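Local coordinates for galacto-N-biose/lacto-N-biose I transporter substrate-binding protein (Bifidobacterium longum, PDB 2Z8F), which binds galacto-N-biose, lacto-N-biose and lacto-N-tetraose, probably delivering such sugars to the membrane components of its ABC transporter, at residues D198-N203 against Y363-S368; G190-V195 against D207-T212; V88-L93 against K404-S409; N375-K380 against F392-T397; S114-G119 against G124-T129. One frame throughout, in Å; residues are numbered along the deposited sequence.

Contact 1 of 5, residues D198-N203 against Y363-S368; sequences DSWVVN and YMPGFS. With NA (sodium ion), chain G; BGC (beta-D-glucopyranose), chain C.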
# COMPACT_ATOMS: atom_id res chain seq x y z
N ASP A 198 11.32 -26.09 8.37
CA ASP A 198 11.76 -25.73 9.71
C ASP A 198 12.45 -24.36 9.74
O ASP A 198 12.88 -23.91 10.80
CB ASP A 198 12.65 -26.83 10.33
CG ASP A 198 13.93 -27.12 9.53
OD1 ASP A 198 14.84 -27.78 10.09
OD2 ASP A 198 14.05 -26.73 8.34
N SER A 199 12.55 -23.71 8.58
CA SER A 199 13.34 -22.49 8.43
C SER A 199 12.80 -21.57 7.33
O SER A 199 12.17 -22.01 6.37
CB SER A 199 14.80 -22.84 8.13
OG SER A 199 15.40 -23.52 9.22
N TRP A 200 13.04 -20.27 7.49
CA TRP A 200 12.89 -19.33 6.39
C TRP A 200 14.08 -19.34 5.46
O TRP A 200 15.24 -19.51 5.89
CB TRP A 200 12.77 -17.93 6.97
CG TRP A 200 11.46 -17.66 7.61
CD1 TRP A 200 11.12 -17.88 8.91
CD2 TRP A 200 10.29 -17.14 6.97
NE1 TRP A 200 9.81 -17.50 9.13
CE2 TRP A 200 9.28 -17.05 7.95
CE3 TRP A 200 10.01 -16.72 5.66
CZ2 TRP A 200 7.99 -16.58 7.66
CZ3 TRP A 200 8.73 -16.25 5.37
CH2 TRP A 200 7.74 -16.18 6.37
N VAL A 201 13.81 -19.12 4.18
CA VAL A 201 14.84 -18.83 3.18
C VAL A 201 14.59 -17.43 2.62
O VAL A 201 13.47 -17.11 2.18
CB VAL A 201 14.84 -19.86 2.03
CG1 VAL A 201 15.91 -19.53 0.99
CG2 VAL A 201 15.07 -21.24 2.61
N VAL A 202 15.64 -16.62 2.65
CA VAL A 202 15.55 -15.20 2.30
C VAL A 202 16.44 -14.97 1.08
O VAL A 202 17.61 -15.38 1.08
CB VAL A 202 16.09 -14.32 3.45
CG1 VAL A 202 16.09 -12.82 3.07
CG2 VAL A 202 15.31 -14.58 4.71
N ASN A 203 15.89 -14.33 0.05
CA ASN A 203 16.71 -13.78 -1.02
C ASN A 203 16.05 -12.53 -1.57
O ASN A 203 15.11 -12.61 -2.37
CB ASN A 203 16.94 -14.78 -2.14
CG ASN A 203 17.72 -14.18 -3.31
OD1 ASN A 203 18.40 -13.13 -3.18
ND2 ASN A 203 17.64 -14.85 -4.46
N TYR A 363 5.28 -11.64 3.15
CA TYR A 363 6.11 -10.80 4.01
C TYR A 363 6.55 -11.55 5.26
O TYR A 363 5.71 -12.04 6.02
CB TYR A 363 5.35 -9.53 4.43
CG TYR A 363 5.04 -8.63 3.26
CD1 TYR A 363 5.95 -7.65 2.83
CD2 TYR A 363 3.84 -8.78 2.56
CE1 TYR A 363 5.66 -6.82 1.76
CE2 TYR A 363 3.53 -7.97 1.48
CZ TYR A 363 4.43 -6.99 1.06
OH TYR A 363 4.11 -6.19 0.01
N MET A 364 7.87 -11.61 5.50
CA MET A 364 8.36 -12.20 6.75
C MET A 364 7.86 -11.42 7.97
O MET A 364 7.67 -10.20 7.89
CB MET A 364 9.90 -12.19 6.79
CG MET A 364 10.52 -10.86 6.36
SD MET A 364 12.28 -10.80 6.82
CE MET A 364 12.14 -10.14 8.46
N PRO A 365 7.70 -12.09 9.10
CA PRO A 365 7.45 -11.34 10.35
C PRO A 365 8.64 -10.43 10.65
O PRO A 365 9.78 -10.89 10.64
CB PRO A 365 7.33 -12.42 11.42
CG PRO A 365 7.80 -13.71 10.78
CD PRO A 365 7.73 -13.55 9.29
N GLY A 366 8.37 -9.16 10.95
CA GLY A 366 9.45 -8.20 11.19
C GLY A 366 9.85 -7.37 9.98
O GLY A 366 10.88 -6.66 9.98
N PHE A 367 9.03 -7.42 8.93
CA PHE A 367 9.33 -6.69 7.70
C PHE A 367 9.44 -5.17 7.95
O PHE A 367 10.08 -4.46 7.19
CB PHE A 367 8.28 -6.98 6.61
CG PHE A 367 8.61 -6.34 5.30
CD1 PHE A 367 9.59 -6.90 4.45
CD2 PHE A 367 7.97 -5.17 4.89
CE1 PHE A 367 9.92 -6.29 3.24
CE2 PHE A 367 8.28 -4.56 3.68
CZ PHE A 367 9.26 -5.12 2.84
N SER A 368 8.85 -4.69 9.04
CA SER A 368 8.96 -3.27 9.34
C SER A 368 10.41 -2.80 9.47
O SER A 368 10.74 -1.68 9.05
CB SER A 368 8.18 -2.97 10.62
OG SER A 368 8.80 -3.55 11.74
NA NA G . 15.79 -26.96 6.98
C2 BGC C . 10.81 5.43 8.92
C3 BGC C . 9.37 5.53 8.40
C4 BGC C . 8.95 4.28 7.59
C5 BGC C . 9.35 3.01 8.37
C6 BGC C . 9.07 1.68 7.67
C1 BGC C . 11.03 4.11 9.62
O1 BGC C . 12.40 4.06 9.98
O2 BGC C . 11.08 6.48 9.84
O3 BGC C . 9.29 6.70 7.62
O4 BGC C . 7.54 4.26 7.40
O5 BGC C . 10.73 3.04 8.72
O6 BGC C . 9.04 0.67 8.67
O HOH W 1 16.75 -28.77 8.22
O HOH W 2 16.86 -25.65 8.24
O HOH W 3 17.38 -27.14 5.63
O HOH W 4 14.82 -28.49 5.88
O HOH W 5 14.85 -25.36 5.78
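Trp200 and Met364 mark the nearest backbone approach, their CA atoms 8.5 Å apart, where strand 199-202 faces the type II beta turn Met364-Phe367 that leads into helix 367-380. With the backbones that far apart, the indole of Trp200 spans the gap. Its CG stands beside the backbone N and anti to the carbonyl carbon (chi1 -74°), and the six-membered part of the ring does the touching. Pro365, coming from the opposite direction, brings its CD to 3.5 Å from CZ2 of Trp200, meeting the indole obliquely. Met364 contributes its near end: CA lies 4.0 Å from CH2 of Trp200, and CB sits over one face of the indole, while the thioether leads away to Tyr193. No hydrogen bond crosses between the segments, so the contact is apolar packing, and Leu403 of helix 389-405 also touches the indole. At the outer end of the strand, Asp198 OD2 binds a sodium ion at 2.2 Å, and five waters complete six ligands. Further along 363-368, in helix 367-380, Ser368 O accepts a hydrogen bond from O6 of the glucose (2.9 Å). The turn thus packs the hairpin of strands 193-196 and 199-202 against the start of helix 367-380, which lends Ser368 and Asn375 to the glycan pocket, in a fold of the periplasmic-binding-protein class.

Contact 2 of 5, residues G190-V195 against D207-T212; sequences GGWYKV and DGSKAT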
# COMPACT_ATOMS: atom_id res chain seq x y z
N GLY A 190 8.70 -11.89 -8.29
CA GLY A 190 9.05 -13.02 -7.44
C GLY A 190 9.22 -12.65 -5.98
O GLY A 190 9.67 -11.55 -5.64
N GLY A 191 8.87 -13.60 -5.12
CA GLY A 191 8.96 -13.41 -3.68
C GLY A 191 10.40 -13.31 -3.20
O GLY A 191 11.34 -13.79 -3.86
N TRP A 192 10.57 -12.67 -2.06
CA TRP A 192 11.83 -12.63 -1.34
C TRP A 192 11.92 -13.62 -0.18
O TRP A 192 13.00 -13.89 0.31
CB TRP A 192 12.02 -11.24 -0.71
CG TRP A 192 12.28 -10.16 -1.69
CD1 TRP A 192 12.49 -10.27 -3.04
CD2 TRP A 192 12.47 -8.77 -1.38
NE1 TRP A 192 12.76 -9.03 -3.60
CE2 TRP A 192 12.77 -8.10 -2.59
CE3 TRP A 192 12.43 -8.04 -0.18
CZ2 TRP A 192 13.00 -6.72 -2.65
CZ3 TRP A 192 12.66 -6.68 -0.24
CH2 TRP A 192 12.94 -6.03 -1.46
N TYR A 193 10.77 -14.10 0.29
CA TYR A 193 10.70 -14.83 1.56
C TYR A 193 9.89 -16.10 1.40
O TYR A 193 8.75 -16.04 0.92
CB TYR A 193 10.04 -13.97 2.64
CG TYR A 193 10.69 -12.61 2.83
CD1 TYR A 193 11.99 -12.49 3.30
CD2 TYR A 193 9.98 -11.44 2.54
CE1 TYR A 193 12.60 -11.23 3.45
CE2 TYR A 193 10.57 -10.18 2.69
CZ TYR A 193 11.87 -10.09 3.17
OH TYR A 193 12.44 -8.83 3.35
N LYS A 194 10.48 -17.23 1.75
CA LYS A 194 9.74 -18.50 1.72
C LYS A 194 10.06 -19.35 2.93
O LYS A 194 11.20 -19.38 3.39
CB LYS A 194 10.02 -19.29 0.44
CG LYS A 194 11.44 -19.33 -0.02
CD LYS A 194 11.71 -20.63 -0.76
CE LYS A 194 13.17 -20.71 -1.20
NZ LYS A 194 13.48 -22.00 -1.87
N VAL A 195 9.03 -20.02 3.46
CA VAL A 195 9.21 -20.98 4.53
C VAL A 195 9.57 -22.31 3.87
O VAL A 195 8.89 -22.77 2.96
CB VAL A 195 7.95 -21.14 5.40
CG1 VAL A 195 8.10 -22.29 6.35
CG2 VAL A 195 7.73 -19.87 6.21
N ASP A 207 16.29 -11.37 -9.58
CA ASP A 207 16.41 -10.68 -10.84
C ASP A 207 15.56 -9.40 -10.90
O ASP A 207 16.00 -8.44 -11.51
CB ASP A 207 15.99 -11.60 -12.00
CG ASP A 207 16.87 -12.81 -12.12
OD1 ASP A 207 17.90 -12.85 -11.42
OD2 ASP A 207 16.52 -13.72 -12.90
N GLY A 208 14.41 -9.40 -10.24
CA GLY A 208 13.54 -8.21 -10.14
C GLY A 208 14.17 -7.11 -9.31
O GLY A 208 14.13 -5.93 -9.69
N SER A 209 14.76 -7.48 -8.18
CA SER A 209 15.49 -6.49 -7.37
C SER A 209 16.62 -5.87 -8.20
O SER A 209 16.81 -4.66 -8.25
CB SER A 209 16.04 -7.12 -6.08
OG SER A 209 14.96 -7.53 -5.26
N LYS A 210 17.37 -6.71 -8.91
CA LYS A 210 18.45 -6.19 -9.74
C LYS A 210 17.98 -5.24 -10.86
O LYS A 210 18.58 -4.19 -11.10
CB LYS A 210 19.25 -7.38 -10.29
CG LYS A 210 19.94 -8.13 -9.19
CD LYS A 210 20.72 -9.32 -9.78
CE LYS A 210 21.20 -10.25 -8.67
NZ LYS A 210 22.45 -9.76 -8.04
N ALA A 211 16.86 -5.59 -11.51
CA ALA A 211 16.35 -4.81 -12.62
C ALA A 211 15.80 -3.48 -12.09
O ALA A 211 15.98 -2.45 -12.71
CB ALA A 211 15.25 -5.60 -13.33
N THR A 212 15.16 -3.57 -10.93
CA THR A 212 14.58 -2.37 -10.26
C THR A 212 15.70 -1.41 -9.86
O THR A 212 15.63 -0.18 -10.13
CB THR A 212 13.74 -2.80 -9.05
OG1 THR A 212 12.61 -3.57 -9.48
CG2 THR A 212 13.21 -1.57 -8.31
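The indole of Trp192 meets Ser209 OG obliquely, and its in-plane edge is occupied by CZ of the neighbouring Tyr193. Tyr193 in turn has CB of Trp192 over the centre of one ring face, 3.7 Å above the plane, and Phe361 packs edge-to-face with the indole from outside the two segments. The border NE1-CE2-CZ2, spanning both rings of the indole, carries the contact: NE1 of Trp192 stands 3.1 Å from OG of Ser209, and CZ2 of Trp192 lies 3.4 Å from the same oxygen. Trp192 has CG beside the backbone N and anti to the carbonyl carbon (chi1 -70°), which swings the indole toward the first turn of helix 207-221. Ser209 takes the same kind of rotamer, and its OG is hydrogen-bonded to Thr204 O, a bond that fixes where the oxygen stands beside the indole. Next to Ser209, Gly208 O accepts two bonds from Thr212, one turn on: from N (2.9 Å) and from OG1 (2.8 Å). The two donors arrive from opposite faces of the carbonyl plane, OG1 lying 38° out of it. Both touching residues are buried, and they meet at a single serine oxygen, with just 65 Å² buried in all. The chemistry is therefore that of a buried polar point contact whose serine hydroxyl is committed to Thr204 O.

Contact 3 of 5, residues V88-L93 against K404-S409; sequences VFTKGL and KNFGLS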
# COMPACT_ATOMS: atom_id res chain seq x y z
N VAL A 88 2.68 -8.63 13.58
CA VAL A 88 1.88 -8.46 14.77
C VAL A 88 1.32 -9.78 15.29
O VAL A 88 1.10 -9.93 16.49
CB VAL A 88 0.78 -7.37 14.61
CG1 VAL A 88 1.42 -6.01 14.39
CG2 VAL A 88 -0.20 -7.72 13.48
N PHE A 89 1.14 -10.75 14.39
CA PHE A 89 0.78 -12.10 14.81
C PHE A 89 1.90 -12.68 15.68
O PHE A 89 1.66 -13.18 16.79
CB PHE A 89 0.55 -13.02 13.61
CG PHE A 89 0.57 -14.48 13.96
CD1 PHE A 89 -0.59 -15.12 14.41
CD2 PHE A 89 1.75 -15.21 13.89
CE1 PHE A 89 -0.56 -16.47 14.76
CE2 PHE A 89 1.79 -16.56 14.24
CZ PHE A 89 0.63 -17.19 14.67
N THR A 90 3.12 -12.61 15.16
CA THR A 90 4.29 -13.17 15.86
C THR A 90 4.52 -12.52 17.23
O THR A 90 4.97 -13.18 18.18
CB THR A 90 5.54 -13.10 14.95
OG1 THR A 90 5.23 -13.76 13.71
CG2 THR A 90 6.73 -13.82 15.60
N LYS A 91 4.16 -11.24 17.34
CA LYS A 91 4.20 -10.52 18.61
C LYS A 91 3.02 -10.84 19.55
O LYS A 91 2.94 -10.29 20.66
CB LYS A 91 4.32 -9.02 18.37
CG LYS A 91 5.68 -8.64 17.76
CD LYS A 91 5.87 -7.14 17.69
CE LYS A 91 7.36 -6.81 17.59
NZ LYS A 91 7.58 -5.35 17.73
N GLY A 92 2.11 -11.73 19.11
CA GLY A 92 0.99 -12.19 19.94
C GLY A 92 -0.11 -11.16 20.14
O GLY A 92 -0.83 -11.19 21.16
N LEU A 93 -0.27 -10.25 19.18
CA LEU A 93 -1.23 -9.15 19.33
C LEU A 93 -2.63 -9.42 18.75
O LEU A 93 -3.55 -8.61 18.95
CB LEU A 93 -0.67 -7.86 18.70
CG LEU A 93 0.75 -7.45 19.12
CD1 LEU A 93 1.11 -6.18 18.36
CD2 LEU A 93 0.84 -7.23 20.65
N LYS A 404 16.09 -13.86 12.93
CA LYS A 404 16.87 -14.40 14.06
C LYS A 404 16.53 -13.70 15.37
O LYS A 404 16.42 -14.36 16.42
CB LYS A 404 18.36 -14.28 13.78
CG LYS A 404 18.89 -15.30 12.79
CD LYS A 404 20.35 -14.97 12.50
CE LYS A 404 21.10 -16.15 11.93
NZ LYS A 404 22.47 -15.75 11.48
N ASN A 405 16.35 -12.38 15.31
CA ASN A 405 15.97 -11.61 16.51
C ASN A 405 14.60 -12.00 17.06
O ASN A 405 14.32 -11.80 18.24
CB ASN A 405 16.03 -10.10 16.24
CG ASN A 405 17.46 -9.57 16.10
OD1 ASN A 405 18.41 -10.12 16.68
ND2 ASN A 405 17.62 -8.50 15.35
N PHE A 406 13.75 -12.54 16.18
CA PHE A 406 12.43 -13.04 16.57
C PHE A 406 12.53 -14.47 17.12
O PHE A 406 11.54 -15.02 17.62
CB PHE A 406 11.49 -13.03 15.38
CG PHE A 406 10.49 -11.92 15.40
CD1 PHE A 406 9.77 -11.61 16.57
CD2 PHE A 406 10.21 -11.20 14.24
CE1 PHE A 406 8.82 -10.57 16.57
CE2 PHE A 406 9.26 -10.19 14.23
CZ PHE A 406 8.57 -9.86 15.39
N GLY A 407 13.71 -15.06 17.01
CA GLY A 407 13.93 -16.43 17.47
C GLY A 407 13.53 -17.43 16.41
O GLY A 407 13.34 -18.62 16.72
N LEU A 408 13.41 -16.97 15.17
CA LEU A 408 13.03 -17.82 14.05
C LEU A 408 14.26 -18.36 13.33
O LEU A 408 15.30 -17.72 13.26
CB LEU A 408 12.09 -17.09 13.09
CG LEU A 408 10.81 -16.51 13.71
CD1 LEU A 408 10.16 -15.50 12.78
CD2 LEU A 408 9.83 -17.63 14.07
N SER A 409 14.13 -19.56 12.79
CA SER A 409 15.25 -20.20 12.15
C SER A 409 15.37 -19.72 10.70
O SER A 409 14.37 -19.55 10.00
CB SER A 409 15.08 -21.72 12.21
OG SER A 409 16.01 -22.36 11.36
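The close packing centres on Phe406, with Thr90 of helix 85-90 over one face of its ring and Lys91 at the edge. CG2 of Thr90 rests 4.0 Å from the ring centroid of Phe406 and 17° off the ring normal, a CH-pi contact offset toward the rim. The methyl is turned there because CG2 lies anti to the backbone N, while OG1 points back to Pro86 O. Lys91 meets the same ring differently: its extended chain crosses at about a right angle, and CG comes near the ring plane at the edge, 3.9 Å from CE1 of Phe406. CE of Lys91 follows at 4.0 Å from CZ of Phe406, and the ammonium group passes on to a salt bridge with Glu66. Lys91 is exposed and Phe406 only partly covered, so the solvent side of the contact is at the lysine. With alanine at Phe406, the Thr90 methyl and the Lys91 aliphatic chain would probably lose their apolar partner, and a gap would open between the two helix ends. Both segments finish their helices with a Schellman motif, Gly92 at phi 73° and Gly407 at phi 85°, so both helices end at the contact. The pair therefore bridges the C-terminal ends of helices 85-90 and 389-405, with Pro365 touching both Thr90 and Leu408, and Ser409 O pairing with the backbone N of Trp200 in strand 199-202.

Contact 4 of 5, residues N375-K380 against F392-T397; sequences NETAAK and FSDAQT. With NA (sodium ion), chain H.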
# COMPACT_ATOMS: atom_id res chain seq x y z
N ASN A 375 14.54 2.21 3.46
CA ASN A 375 14.39 3.66 3.37
C ASN A 375 15.68 4.41 3.70
O ASN A 375 16.03 5.37 3.02
CB ASN A 375 13.30 4.12 4.33
CG ASN A 375 11.88 3.83 3.83
OD1 ASN A 375 11.66 3.09 2.85
ND2 ASN A 375 10.90 4.46 4.48
N GLU A 376 16.37 3.98 4.75
CA GLU A 376 17.63 4.59 5.14
C GLU A 376 18.65 4.47 4.02
O GLU A 376 19.29 5.44 3.63
CB GLU A 376 18.14 3.88 6.37
CG GLU A 376 19.39 4.51 6.98
CD GLU A 376 19.89 3.68 8.13
OE1 GLU A 376 20.62 2.71 7.89
OE2 GLU A 376 19.54 4.00 9.28
N THR A 377 18.79 3.27 3.48
CA THR A 377 19.74 3.07 2.40
C THR A 377 19.31 3.79 1.10
O THR A 377 20.17 4.35 0.40
CB THR A 377 20.01 1.56 2.23
OG1 THR A 377 20.49 1.05 3.48
CG2 THR A 377 21.01 1.28 1.11
N ALA A 378 18.00 3.82 0.83
CA ALA A 378 17.47 4.49 -0.35
C ALA A 378 17.86 5.97 -0.33
O ALA A 378 18.20 6.53 -1.35
CB ALA A 378 15.95 4.35 -0.45
N ALA A 379 17.81 6.58 0.85
CA ALA A 379 18.15 7.99 0.96
C ALA A 379 19.61 8.30 0.59
O ALA A 379 19.91 9.42 0.14
CB ALA A 379 17.85 8.48 2.37
N LYS A 380 20.51 7.33 0.78
CA LYS A 380 21.93 7.49 0.44
C LYS A 380 22.13 7.65 -1.07
O LYS A 380 23.09 8.30 -1.52
CB LYS A 380 22.76 6.31 0.99
CG LYS A 380 22.94 6.22 2.52
CD LYS A 380 22.12 7.28 3.26
CE LYS A 380 21.84 6.93 4.73
NZ LYS A 380 20.50 7.48 5.14
N PHE A 392 18.86 -3.40 -1.68
CA PHE A 392 18.52 -4.82 -1.68
C PHE A 392 19.51 -5.72 -0.97
O PHE A 392 19.12 -6.67 -0.31
CB PHE A 392 18.30 -5.29 -3.11
CG PHE A 392 17.22 -4.52 -3.82
CD1 PHE A 392 15.87 -4.74 -3.49
CD2 PHE A 392 17.54 -3.56 -4.78
CE1 PHE A 392 14.84 -3.98 -4.13
CE2 PHE A 392 16.52 -2.84 -5.43
CZ PHE A 392 15.18 -3.05 -5.08
N SER A 393 20.79 -5.37 -1.05
CA SER A 393 21.77 -6.11 -0.27
C SER A 393 21.60 -5.83 1.22
O SER A 393 21.68 -6.74 2.04
CB SER A 393 23.20 -5.83 -0.75
OG SER A 393 23.51 -4.46 -0.67
N ASP A 394 21.28 -4.59 1.58
CA ASP A 394 20.97 -4.32 2.97
C ASP A 394 19.68 -4.98 3.46
O ASP A 394 19.62 -5.47 4.59
CB ASP A 394 20.87 -2.82 3.22
CG ASP A 394 22.22 -2.11 3.11
OD1 ASP A 394 23.26 -2.75 2.82
OD2 ASP A 394 22.27 -0.86 3.35
N ALA A 395 18.64 -4.96 2.62
CA ALA A 395 17.42 -5.66 2.94
C ALA A 395 17.70 -7.16 3.25
O ALA A 395 17.10 -7.73 4.16
CB ALA A 395 16.40 -5.52 1.79
N GLN A 396 18.58 -7.78 2.46
CA GLN A 396 18.92 -9.19 2.69
C GLN A 396 19.42 -9.43 4.12
O GLN A 396 18.91 -10.28 4.86
CB GLN A 396 19.96 -9.66 1.67
CG GLN A 396 20.49 -11.08 1.93
CD GLN A 396 19.49 -12.16 1.60
OE1 GLN A 396 18.55 -11.95 0.82
NE2 GLN A 396 19.66 -13.32 2.23
N THR A 397 20.45 -8.66 4.48
CA THR A 397 21.04 -8.76 5.79
C THR A 397 20.08 -8.41 6.93
O THR A 397 20.00 -9.13 7.92
CB THR A 397 22.30 -7.88 5.83
OG1 THR A 397 23.14 -8.23 4.72
CG2 THR A 397 23.02 -8.17 7.06
NA NA H . 24.41 -0.67 2.92
O HOH W 6 24.12 -0.19 1.18
O HOH W 7 24.47 1.21 3.33
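Thr377 and Asp394 meet through a single short hydrogen bond, from OG1 of Thr377 to OD2 of Asp394 (2.6 Å), on the anti lone pair of the carboxylate oxygen. Thr377 has OG1 beside the backbone N and anti to the carbonyl carbon (chi1 -57°), a rotamer that turns the hydroxyl to the aspartate. CG2 of Thr377 is also close to that oxygen, 3.3 Å from OD2 of Asp394. OD2 is a ligand of a sodium ion at 2.2 Å as well, and OD1 of Asp394 binds the same ion at 2.4 Å, so the carboxylate chelates the metal through both oxygens. Two waters are modelled on the ion at doubtfully short distances. Sharing OD2 between hydroxyl and cation is likely to favour the charged carboxylate. The next shell begins with Lys373, whose carbonyl O takes a weak bond from the Thr377 hydroxyl. Glu376 lies nearby, its OE1 6.0 Å from OD2 of Asp394, but its charge is met by a salt bridge to Lys373. Lys380 turns back along its own helix, NZ donating to Glu376 O at 2.8 Å. Thr377 and Asp394 are also the backbone's closest pair, their CA atoms 7.5 Å apart. The contact thus fastens helix 367-380 to helix 389-405, while Asn375 reaches the glycan and Phe392 packs on helices 178-187 and 207-221.

Contact 5 of 5, residues S114-G119 against G124-T129; sequences SLVQVG and GLPQDT. With GAL (beta-D-galactopyranose), chain B.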
# COMPACT_ATOMS: atom_id res chain seq x y z
N SER A 114 -7.02 -14.60 1.77
CA SER A 114 -5.89 -15.43 2.20
C SER A 114 -4.83 -14.65 2.98
O SER A 114 -4.12 -15.24 3.79
CB SER A 114 -5.25 -16.17 1.01
OG SER A 114 -4.48 -15.28 0.21
N LEU A 115 -4.78 -13.34 2.78
CA LEU A 115 -3.79 -12.50 3.46
C LEU A 115 -4.16 -12.10 4.88
O LEU A 115 -3.37 -11.46 5.57
CB LEU A 115 -3.49 -11.24 2.63
CG LEU A 115 -3.06 -11.48 1.18
CD1 LEU A 115 -2.78 -10.15 0.50
CD2 LEU A 115 -1.85 -12.40 1.07
N VAL A 116 -5.35 -12.48 5.33
CA VAL A 116 -5.68 -12.35 6.75
C VAL A 116 -5.43 -13.63 7.53
O VAL A 116 -5.74 -13.73 8.71
CB VAL A 116 -7.13 -11.80 7.00
CG1 VAL A 116 -7.32 -10.53 6.22
CG2 VAL A 116 -8.22 -12.83 6.64
N GLN A 117 -4.80 -14.61 6.88
CA GLN A 117 -4.62 -15.91 7.50
C GLN A 117 -3.16 -16.16 7.87
O GLN A 117 -2.26 -15.67 7.19
CB GLN A 117 -5.12 -17.01 6.57
CG GLN A 117 -6.63 -16.98 6.37
CD GLN A 117 -7.10 -18.04 5.40
OE1 GLN A 117 -6.79 -17.99 4.21
NE2 GLN A 117 -7.85 -18.99 5.90
N VAL A 118 -2.96 -16.86 8.99
CA VAL A 118 -1.63 -17.40 9.35
C VAL A 118 -1.88 -18.81 9.80
O VAL A 118 -2.63 -19.04 10.76
CB VAL A 118 -0.93 -16.61 10.47
CG1 VAL A 118 0.42 -17.28 10.81
CG2 VAL A 118 -0.71 -15.15 10.09
N GLY A 119 -1.26 -19.77 9.10
CA GLY A 119 -1.41 -21.18 9.43
C GLY A 119 -2.85 -21.66 9.35
O GLY A 119 -3.27 -22.49 10.16
N GLY A 124 -8.86 -11.53 10.93
CA GLY A 124 -9.72 -10.36 10.63
C GLY A 124 -10.33 -10.47 9.25
O GLY A 124 -10.61 -11.57 8.76
N LEU A 125 -10.53 -9.32 8.60
CA LEU A 125 -11.04 -9.31 7.25
C LEU A 125 -10.26 -8.34 6.37
O LEU A 125 -9.83 -7.28 6.87
CB LEU A 125 -12.54 -8.98 7.20
CG LEU A 125 -13.50 -9.96 7.87
CD1 LEU A 125 -14.90 -9.37 7.89
CD2 LEU A 125 -13.50 -11.29 7.12
N PRO A 126 -10.08 -8.67 5.07
CA PRO A 126 -9.32 -7.80 4.20
C PRO A 126 -10.12 -6.55 3.87
O PRO A 126 -11.36 -6.61 3.79
CB PRO A 126 -9.11 -8.66 2.95
CG PRO A 126 -10.40 -9.45 2.86
CD PRO A 126 -10.59 -9.85 4.33
N GLN A 127 -9.42 -5.44 3.62
CA GLN A 127 -10.12 -4.17 3.37
C GLN A 127 -9.85 -3.61 1.98
O GLN A 127 -10.78 -3.20 1.28
CB GLN A 127 -9.81 -3.14 4.47
CG GLN A 127 -10.60 -1.85 4.29
CD GLN A 127 -10.41 -0.90 5.47
OE1 GLN A 127 -9.40 -0.18 5.54
NE2 GLN A 127 -11.36 -0.93 6.43
N ASP A 128 -8.57 -3.60 1.56
CA ASP A 128 -8.21 -2.99 0.27
C ASP A 128 -6.96 -3.63 -0.32
O ASP A 128 -6.28 -4.41 0.36
CB ASP A 128 -7.99 -1.47 0.42
CG ASP A 128 -6.77 -1.14 1.29
OD1 ASP A 128 -6.65 -1.68 2.42
OD2 ASP A 128 -5.94 -0.35 0.81
N THR A 129 -6.67 -3.32 -1.58
CA THR A 129 -5.39 -3.75 -2.16
C THR A 129 -4.61 -2.58 -2.75
O THR A 129 -5.18 -1.52 -3.08
CB THR A 129 -5.59 -4.85 -3.22
OG1 THR A 129 -6.32 -4.30 -4.31
CG2 THR A 129 -6.36 -6.04 -2.63
C1 GAL B . -1.84 3.09 2.99
C2 GAL B . -2.32 1.66 3.22
C3 GAL B . -3.54 1.40 2.36
C4 GAL B . -4.62 2.47 2.64
C5 GAL B . -4.05 3.87 2.43
C6 GAL B . -5.03 4.98 2.82
O2 GAL B . -1.29 0.76 2.81
O3 GAL B . -4.00 0.11 2.65
O4 GAL B . -5.05 2.26 3.96
O5 GAL B . -2.89 4.04 3.24
O6 GAL B . -4.56 6.21 2.31
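Gly124 is unusual in that both its backbone N and O are buried by the contact with no partner in the model, and one methyl of Val116 covers the oxygen: CG2 of Val116 lies 3.4 Å from Gly124 O. The other methyl works further along the strand, CG1 of Val116 standing 3.5 Å from Pro126 N and 3.8 Å from Pro126 CD. The isopropyl group therefore spans the backbone from Gly124 to Pro126, set there by chi1 -52°, which puts CG1 anti to the carbonyl carbon and CG2 between the backbone N and the carbonyl carbon. A glycine at Val116 lacks both methyls and would probably leave a gap beside Gly124 and Pro126. The CA atoms of Val116 and Gly124 are 5.9 Å apart, and a type I beta turn, Ser114 to Gln117, brings the valine there from helix 110-114. Beyond the packed part, Asp128 OD2 accepts a hydrogen bond from the galactose O3 (2.7 Å), while Asp128 OD1 is held by Ser290 N. This packing belongs to the hairpin of strands 117-118 and 121-126 at one edge of the mixed sheet; past strand 121-126 the chain runs on to Asp128 in the sugar pocket.

Contact 3 opens first along the chain and closes last, and contact 5 is the first to close inside it, before contacts 1, 2 and 4. Contacts 1 and 2 alternate in sequence and share the hairpin of strands 193-196 and 199-202, their centres 12 Å apart. Contacts 1 and 3 lie closest, 10 Å between centres, and touch through Ser409 and Trp200. Contacts 1 and 4 both use helix 367-380, and contacts 3 and 4 both use helix 389-405. Contact 5 lies in the six-stranded sheet, 28 Å from contact 4 between centres. Ser368, Asn375 and Asp128, from contacts 1, 4 and 5, all belong to the glycan pocket, consistent with sugar held between separate parts of the fold.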